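Local coordinates for scarecrow-like protein 3 (Arabidopsis thaliana, PDB 6KPB) that probably acts as a transcription factor in plant development and binds zinc finger proteins of the IDD family, JACKDAW among them, at residues V129-E132 / I133-R136; R136-F139 / F140-P144. One frame throughout, in Å; residues are numbered along the deposited sequence.

Contact 1 (V129-E132 / I133-R136); sequences VSEE and IHVR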
ATOM      1  N   VAL A 129      -7.698  -1.303  -8.510  1.00111.56           N
ATOM      2  CA  VAL A 129      -8.214  -0.991  -9.839  1.00 97.70           C
ATOM      3  C   VAL A 129      -8.760   0.432  -9.893  1.00 96.09           C
ATOM      4  O   VAL A 129      -8.486   1.182 -10.837  1.00 94.78           O
ATOM      5  CB  VAL A 129      -9.282  -2.020 -10.250  1.00108.08           C
ATOM      6  CG1 VAL A 129      -9.654  -1.835 -11.712  1.00107.88           C
ATOM      7  CG2 VAL A 129      -8.782  -3.435  -9.991  1.00116.10           C
ATOM      8  N   SER A 130      -9.539   0.826  -8.881  1.00 92.00           N
ATOM      9  CA  SER A 130     -10.185   2.135  -8.915  1.00 97.19           C
ATOM     10  C   SER A 130      -9.159   3.260  -8.976  1.00 98.02           C
ATOM     11  O   SER A 130      -9.332   4.229  -9.726  1.00104.90           O
ATOM     12  CB  SER A 130     -11.095   2.310  -7.700  1.00100.08           C
ATOM     13  OG  SER A 130     -10.392   2.891  -6.617  1.00113.32           O
ATOM     14  N   GLU A 131      -8.079   3.149  -8.199  1.00 87.65           N
ATOM     15  CA  GLU A 131      -7.032   4.165  -8.248  1.00 87.22           C
ATOM     16  C   GLU A 131      -6.314   4.159  -9.592  1.00 86.57           C
ATOM     17  O   GLU A 131      -5.960   5.222 -10.117  1.00 88.89           O
ATOM     18  CB  GLU A 131      -6.039   3.953  -7.107  1.00 95.39           C
ATOM     19  CG  GLU A 131      -6.396   4.699  -5.834  1.00116.64           C
ATOM     20  CD  GLU A 131      -6.270   6.202  -5.991  1.00125.10           C
ATOM     21  OE1 GLU A 131      -5.132   6.692  -6.150  1.00125.27           O
ATOM     22  OE2 GLU A 131      -7.310   6.893  -5.966  1.00129.06           O
ATOM     23  N   GLU A 132      -6.092   2.974 -10.164  1.00 86.98           N
ATOM     24  CA  GLU A 132      -5.399   2.892 -11.446  1.00 87.66           C
ATOM     25  C   GLU A 132      -6.241   3.487 -12.568  1.00 83.60           C
ATOM     26  O   GLU A 132      -5.708   4.156 -13.463  1.00 79.12           O
ATOM     27  CB  GLU A 132      -5.030   1.439 -11.748  1.00 98.95           C
ATOM     28  CG  GLU A 132      -3.908   0.903 -10.867  1.00109.54           C
ATOM     29  CD  GLU A 132      -3.716  -0.596 -10.994  1.00128.40           C
ATOM     30  OE1 GLU A 132      -4.614  -1.270 -11.544  1.00134.16           O
ATOM     31  OE2 GLU A 132      -2.668  -1.103 -10.540  1.00132.17           O
ATOM     32  N   ILE A 133      -7.556   3.259 -12.543  1.00 81.61           N
ATOM     33  CA  ILE A 133      -8.437   3.928 -13.495  1.00 80.39           C
ATOM     34  C   ILE A 133      -8.362   5.437 -13.312  1.00 90.71           C
ATOM     35  O   ILE A 133      -8.334   6.200 -14.285  1.00 93.74           O
ATOM     36  CB  ILE A 133      -9.883   3.417 -13.346  1.00 81.74           C
ATOM     37  CG1 ILE A 133      -9.978   1.937 -13.712  1.00 92.47           C
ATOM     38  CG2 ILE A 133     -10.830   4.239 -14.206  1.00 73.71           C
ATOM     39  CD1 ILE A 133     -11.380   1.375 -13.578  1.00 94.97           C
ATOM     40  N   HIS A 134      -8.311   5.889 -12.056  1.00 91.96           N
ATOM     41  CA  HIS A 134      -8.286   7.319 -11.773  1.00 85.24           C
ATOM     42  C   HIS A 134      -7.028   7.978 -12.333  1.00 77.98           C
ATOM     43  O   HIS A 134      -7.101   9.053 -12.941  1.00 77.97           O
ATOM     44  CB  HIS A 134      -8.393   7.550 -10.265  1.00 87.93           C
ATOM     45  CG  HIS A 134      -8.396   8.994  -9.874  1.00 88.21           C
ATOM     46  ND1 HIS A 134      -9.326   9.892 -10.351  1.00 93.05           N
ATOM     47  CD2 HIS A 134      -7.584   9.696  -9.048  1.00 93.20           C
ATOM     48  CE1 HIS A 134      -9.086  11.086  -9.838  1.00 96.39           C
ATOM     49  NE2 HIS A 134      -8.034  10.994  -9.045  1.00 96.62           N
ATOM     50  N   VAL A 135      -5.866   7.348 -12.149  1.00 79.31           N
ATOM     51  CA  VAL A 135      -4.628   7.971 -12.611  1.00 87.22           C
ATOM     52  C   VAL A 135      -4.556   7.975 -14.136  1.00 82.77           C
ATOM     53  O   VAL A 135      -3.997   8.905 -14.731  1.00 84.83           O
ATOM     54  CB  VAL A 135      -3.405   7.281 -11.975  1.00 84.13           C
ATOM     55  CG1 VAL A 135      -3.224   5.869 -12.510  1.00 96.88           C
ATOM     56  CG2 VAL A 135      -2.145   8.109 -12.197  1.00 78.29           C
ATOM     57  N   ARG A 136      -5.130   6.962 -14.797  1.00 70.32           N
ATOM     58  CA  ARG A 136      -5.169   6.972 -16.257  1.00 72.19           C
ATOM     59  C   ARG A 136      -6.073   8.084 -16.773  1.00 76.35           C
ATOM     60  O   ARG A 136      -5.773   8.711 -17.795  1.00 69.91           O
ATOM     61  CB  ARG A 136      -5.637   5.619 -16.793  1.00 73.17           C
ATOM     62  CG  ARG A 136      -4.695   4.469 -16.492  1.00 80.31           C
ATOM     63  CD  ARG A 136      -5.052   3.237 -17.305  1.00 85.01           C
ATOM     64  NE  ARG A 136      -4.625   2.009 -16.642  1.00106.47           N
ATOM     65  CZ  ARG A 136      -5.441   1.209 -15.964  1.00112.60           C
ATOM     66  NH1 ARG A 136      -6.729   1.504 -15.864  1.00110.31           N
ATOM     67  NH2 ARG A 136      -4.969   0.109 -15.390  1.00115.68           N
TER

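Contact 2 (R136-F139 / F140-P144); sequences RRLF and FEMFP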
ATOM      1  N   ARG A 136      -5.130   6.962 -14.797  1.00 70.32           N
ATOM      2  CA  ARG A 136      -5.169   6.972 -16.257  1.00 72.19           C
ATOM      3  C   ARG A 136      -6.073   8.084 -16.773  1.00 76.35           C
ATOM      4  O   ARG A 136      -5.773   8.711 -17.795  1.00 69.91           O
ATOM      5  CB  ARG A 136      -5.637   5.619 -16.793  1.00 73.17           C
ATOM      6  CG  ARG A 136      -4.695   4.469 -16.492  1.00 80.31           C
ATOM      7  CD  ARG A 136      -5.052   3.237 -17.305  1.00 85.01           C
ATOM      8  NE  ARG A 136      -4.625   2.009 -16.642  1.00106.47           N
ATOM      9  CZ  ARG A 136      -5.441   1.209 -15.964  1.00112.60           C
ATOM     10  NH1 ARG A 136      -6.729   1.504 -15.864  1.00110.31           N
ATOM     11  NH2 ARG A 136      -4.969   0.109 -15.390  1.00115.68           N
ATOM     12  N   ARG A 137      -7.189   8.334 -16.084  1.00 67.76           N
ATOM     13  CA  ARG A 137      -8.045   9.456 -16.455  1.00 72.87           C
ATOM     14  C   ARG A 137      -7.296  10.774 -16.313  1.00 80.53           C
ATOM     15  O   ARG A 137      -7.430  11.669 -17.157  1.00 76.42           O
ATOM     16  CB  ARG A 137      -9.313   9.451 -15.598  1.00 74.11           C
ATOM     17  CG  ARG A 137     -10.481  10.244 -16.177  1.00 94.10           C
ATOM     18  CD  ARG A 137     -10.441  11.713 -15.769  1.00124.70           C
ATOM     19  NE  ARG A 137     -10.908  11.929 -14.402  1.00141.11           N
ATOM     20  CZ  ARG A 137     -10.829  13.090 -13.758  1.00141.94           C
ATOM     21  NH1 ARG A 137     -10.294  14.148 -14.352  1.00139.74           N
ATOM     22  NH2 ARG A 137     -11.283  13.195 -12.516  1.00138.35           N
ATOM     23  N   LEU A 138      -6.490  10.907 -15.254  1.00 86.48           N
ATOM     24  CA  LEU A 138      -5.731  12.136 -15.048  1.00 86.15           C
ATOM     25  C   LEU A 138      -4.711  12.353 -16.160  1.00 78.68           C
ATOM     26  O   LEU A 138      -4.564  13.471 -16.667  1.00 75.25           O
ATOM     27  CB  LEU A 138      -5.040  12.103 -13.685  1.00 85.91           C
ATOM     28  CG  LEU A 138      -5.947  12.204 -12.457  1.00 85.97           C
ATOM     29  CD1 LEU A 138      -5.151  11.983 -11.181  1.00 80.21           C
ATOM     30  CD2 LEU A 138      -6.651  13.554 -12.425  1.00 76.50           C
ATOM     31  N   PHE A 139      -3.991  11.297 -16.550  1.00 71.29           N
ATOM     32  CA  PHE A 139      -3.059  11.412 -17.667  1.00 75.15           C
ATOM     33  C   PHE A 139      -3.781  11.845 -18.935  1.00 67.61           C
ATOM     34  O   PHE A 139      -3.301  12.718 -19.669  1.00 65.81           O
ATOM     35  CB  PHE A 139      -2.335  10.083 -17.882  1.00 68.39           C
ATOM     36  CG  PHE A 139      -1.334  10.106 -19.006  1.00 70.30           C
ATOM     37  CD1 PHE A 139      -0.220  10.929 -18.945  1.00 69.85           C
ATOM     38  CD2 PHE A 139      -1.495   9.289 -20.113  1.00 74.39           C
ATOM     39  CE1 PHE A 139       0.705  10.948 -19.975  1.00 74.14           C
ATOM     40  CE2 PHE A 139      -0.571   9.302 -21.147  1.00 71.45           C
ATOM     41  CZ  PHE A 139       0.530  10.133 -21.077  1.00 72.62           C
ATOM     42  N   PHE A 140      -4.953  11.261 -19.192  1.00 78.37           N
ATOM     43  CA  PHE A 140      -5.734  11.622 -20.369  1.00 73.65           C
ATOM     44  C   PHE A 140      -6.153  13.087 -20.345  1.00 73.86           C
ATOM     45  O   PHE A 140      -6.246  13.720 -21.403  1.00 82.70           O
ATOM     46  CB  PHE A 140      -6.963  10.716 -20.463  1.00 67.91           C
ATOM     47  CG  PHE A 140      -7.919  11.091 -21.557  1.00 75.81           C
ATOM     48  CD1 PHE A 140      -7.710  10.657 -22.856  1.00 79.19           C
ATOM     49  CD2 PHE A 140      -9.034  11.868 -21.287  1.00 80.38           C
ATOM     50  CE1 PHE A 140      -8.590  10.998 -23.866  1.00 70.81           C
ATOM     51  CE2 PHE A 140      -9.919  12.212 -22.293  1.00 85.85           C
ATOM     52  CZ  PHE A 140      -9.697  11.775 -23.584  1.00 79.10           C
ATOM     53  N   GLU A 141      -6.404  13.646 -19.160  1.00 85.82           N
ATOM     54  CA  GLU A 141      -6.933  15.001 -19.050  1.00 71.46           C
ATOM     55  C   GLU A 141      -5.872  16.055 -18.766  1.00 69.47           C
ATOM     56  O   GLU A 141      -6.028  17.200 -19.202  1.00 74.83           O
ATOM     57  CB  GLU A 141      -8.006  15.066 -17.958  1.00 76.06           C
ATOM     58  CG  GLU A 141      -9.167  14.110 -18.179  1.00 94.92           C
ATOM     59  CD  GLU A 141     -10.493  14.681 -17.718  1.00128.74           C
ATOM     60  OE1 GLU A 141     -11.337  14.995 -18.585  1.00140.85           O
ATOM     61  OE2 GLU A 141     -10.693  14.824 -16.493  1.00136.48           O
ATOM     62  N   MET A 142      -4.803  15.710 -18.050  1.00 66.90           N
ATOM     63  CA  MET A 142      -3.757  16.680 -17.753  1.00 76.17           C
ATOM     64  C   MET A 142      -2.710  16.783 -18.854  1.00 73.91           C
ATOM     65  O   MET A 142      -1.976  17.778 -18.900  1.00 72.60           O
ATOM     66  CB  MET A 142      -3.077  16.333 -16.423  1.00 68.96           C
ATOM     67  CG  MET A 142      -4.043  16.236 -15.251  1.00 73.24           C
ATOM     68  SD  MET A 142      -3.251  15.740 -13.712  1.00 83.62           S
ATOM     69  CE  MET A 142      -2.414  17.262 -13.273  1.00 87.29           C
ATOM     70  N   PHE A 143      -2.628  15.791 -19.738  1.00 82.48           N
ATOM     71  CA  PHE A 143      -1.709  15.804 -20.862  1.00 72.65           C
ATOM     72  C   PHE A 143      -2.474  15.642 -22.170  1.00 74.50           C
ATOM     73  O   PHE A 143      -3.524  14.992 -22.201  1.00 82.94           O
ATOM     74  CB  PHE A 143      -0.665  14.686 -20.744  1.00 73.25           C
ATOM     75  CG  PHE A 143       0.278  14.857 -19.588  1.00 84.38           C
ATOM     76  CD1 PHE A 143      -0.048  14.374 -18.332  1.00 85.27           C
ATOM     77  CD2 PHE A 143       1.492  15.501 -19.758  1.00 81.01           C
ATOM     78  CE1 PHE A 143       0.816  14.531 -17.268  1.00 80.88           C
ATOM     79  CE2 PHE A 143       2.363  15.663 -18.697  1.00 85.40           C
ATOM     80  CZ  PHE A 143       2.025  15.176 -17.450  1.00 87.41           C
ATOM     81  N   PRO A 144      -1.984  16.229 -23.259  1.00 82.07           N
ATOM     82  CA  PRO A 144      -2.626  16.061 -24.569  1.00 68.97           C
ATOM     83  C   PRO A 144      -2.137  14.861 -25.366  1.00 68.33           C
ATOM     84  O   PRO A 144      -2.490  14.749 -26.544  1.00 79.30           O
ATOM     85  CB  PRO A 144      -2.240  17.361 -25.282  1.00 74.52           C
ATOM     86  CG  PRO A 144      -0.865  17.640 -24.766  1.00 87.13           C
ATOM     87  CD  PRO A 144      -0.843  17.162 -23.326  1.00 88.30           C
TER

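Contact 1 (V129-E132 / I133-R136)
Val129 and Ile133 meet on the first turn of helix 129-142, where the amide N of Ile133 bonds to Val129 O at 2.8 Å and is almost straight at the hydrogen (168°). The three carbonyls that follow are used in the same i to i+4 way: Ser130 O takes His134 N, Glu131 O takes Val135 N, and Glu132 O takes Arg136 N in the longest of the set, 3.2 Å. Alongside those bonds, side-chain contact is light. CG1 of Val129 approaches CD1 of Ile133 at 4.1 Å, and Val208 and Gln211 of helix 206-223 also pack on Ile133.

The charged pair Glu132 and Arg136 run side by side, pointing the same way. With CG anti to the carbonyl carbon (chi1 -65°) and an extended chain beyond it, Arg136 carries its guanidinium past Glu132, whose O lies over one face, toward the rim. Even so, Glu132 OE1 stays 4.1 Å from Arg136 NH2, beyond a salt bridge, and the two flat groups are turned 54° apart; OE1 finds its hydrogen bond with Gln205 instead. On another flank OE2 of Glu131 comes 4.2 Å from CD2 of His134, near Lys391 of helix 387-406.

The main-chain bonds therefore hold these first two turns, while the opposite charges of Glu132 and Arg136 probably add a modest attraction at longer range.

Contact 2 (R136-F139 / F140-P144)
Phe139 and Phe143 touch at the C-terminal end of helix 129-142, CD1 against CD1 at 3.5 Å. The rings are oblique to each other, their planes 41° apart and their centroids 5.4 Å apart. Phe139 has CG anti to its own N (chi1 -179°) whereas CG of Phe143 is anti to the carbonyl carbon (chi1 -66°), and the two side chains cross at about a right angle. The main chain ties the same pair together, Phe143 N donating to Phe139 O at 3.1 Å, and that oxygen also lies at the edge of the Phe143 ring, in its plane.

One residue back, Leu138 O accepts a short bond of 2.6 Å from Met142 N and a weak one from Glu141 N, whose main acceptor is Arg137 O. Met142 SD rests 4.1 Å from Leu138 CB. On the outer flank Arg137 and Glu141 pair as a salt bridge, but NH1 and OE2 are modelled too close together, so its geometry is doubtful.

Farther out, Leu396 of helix 387-406 and Leu146 of helix 145-160 pack on Phe139, and Tyr456 of strand 456-461 reaches Phe143. An alanine in place of Phe139 is likely to leave the Phe143 ring without the ring of its partner along the helix and open a gap facing Leu146 and Leu396.

Phe143 is the first residue to leave helical angles, and Pro144 follows as N-cap of helix 145-160. This is a tight helix-to-helix junction, with a bond from Phe143 N to Phe139 O and an aromatic pair at the end of one helix, immediately before the next begins, in what is predicted to be the VHIID region of the GRAS domain.

How the contacts relate
The contacts follow one another along helix 129-142, the second running just past its end, and they share Arg136; their centres are 11 Å apart. Contact 1 is a surface contact: its outward chemistry is mostly charged and polar, and among its residues Val135 is the buried one. Contact 2 is partly buried, with Leu138, Phe139 and Phe143 turned into the protein and the charged Arg137 and Glu141 left on the exposed flank. Helix 387-406 packs against both, but the other neighbours change along the way, from helix 206-223 beside contact 1 to helix 145-160 and strand 456-461 beside contact 2. The helix thus passes from a polar beginning to an aromatic end.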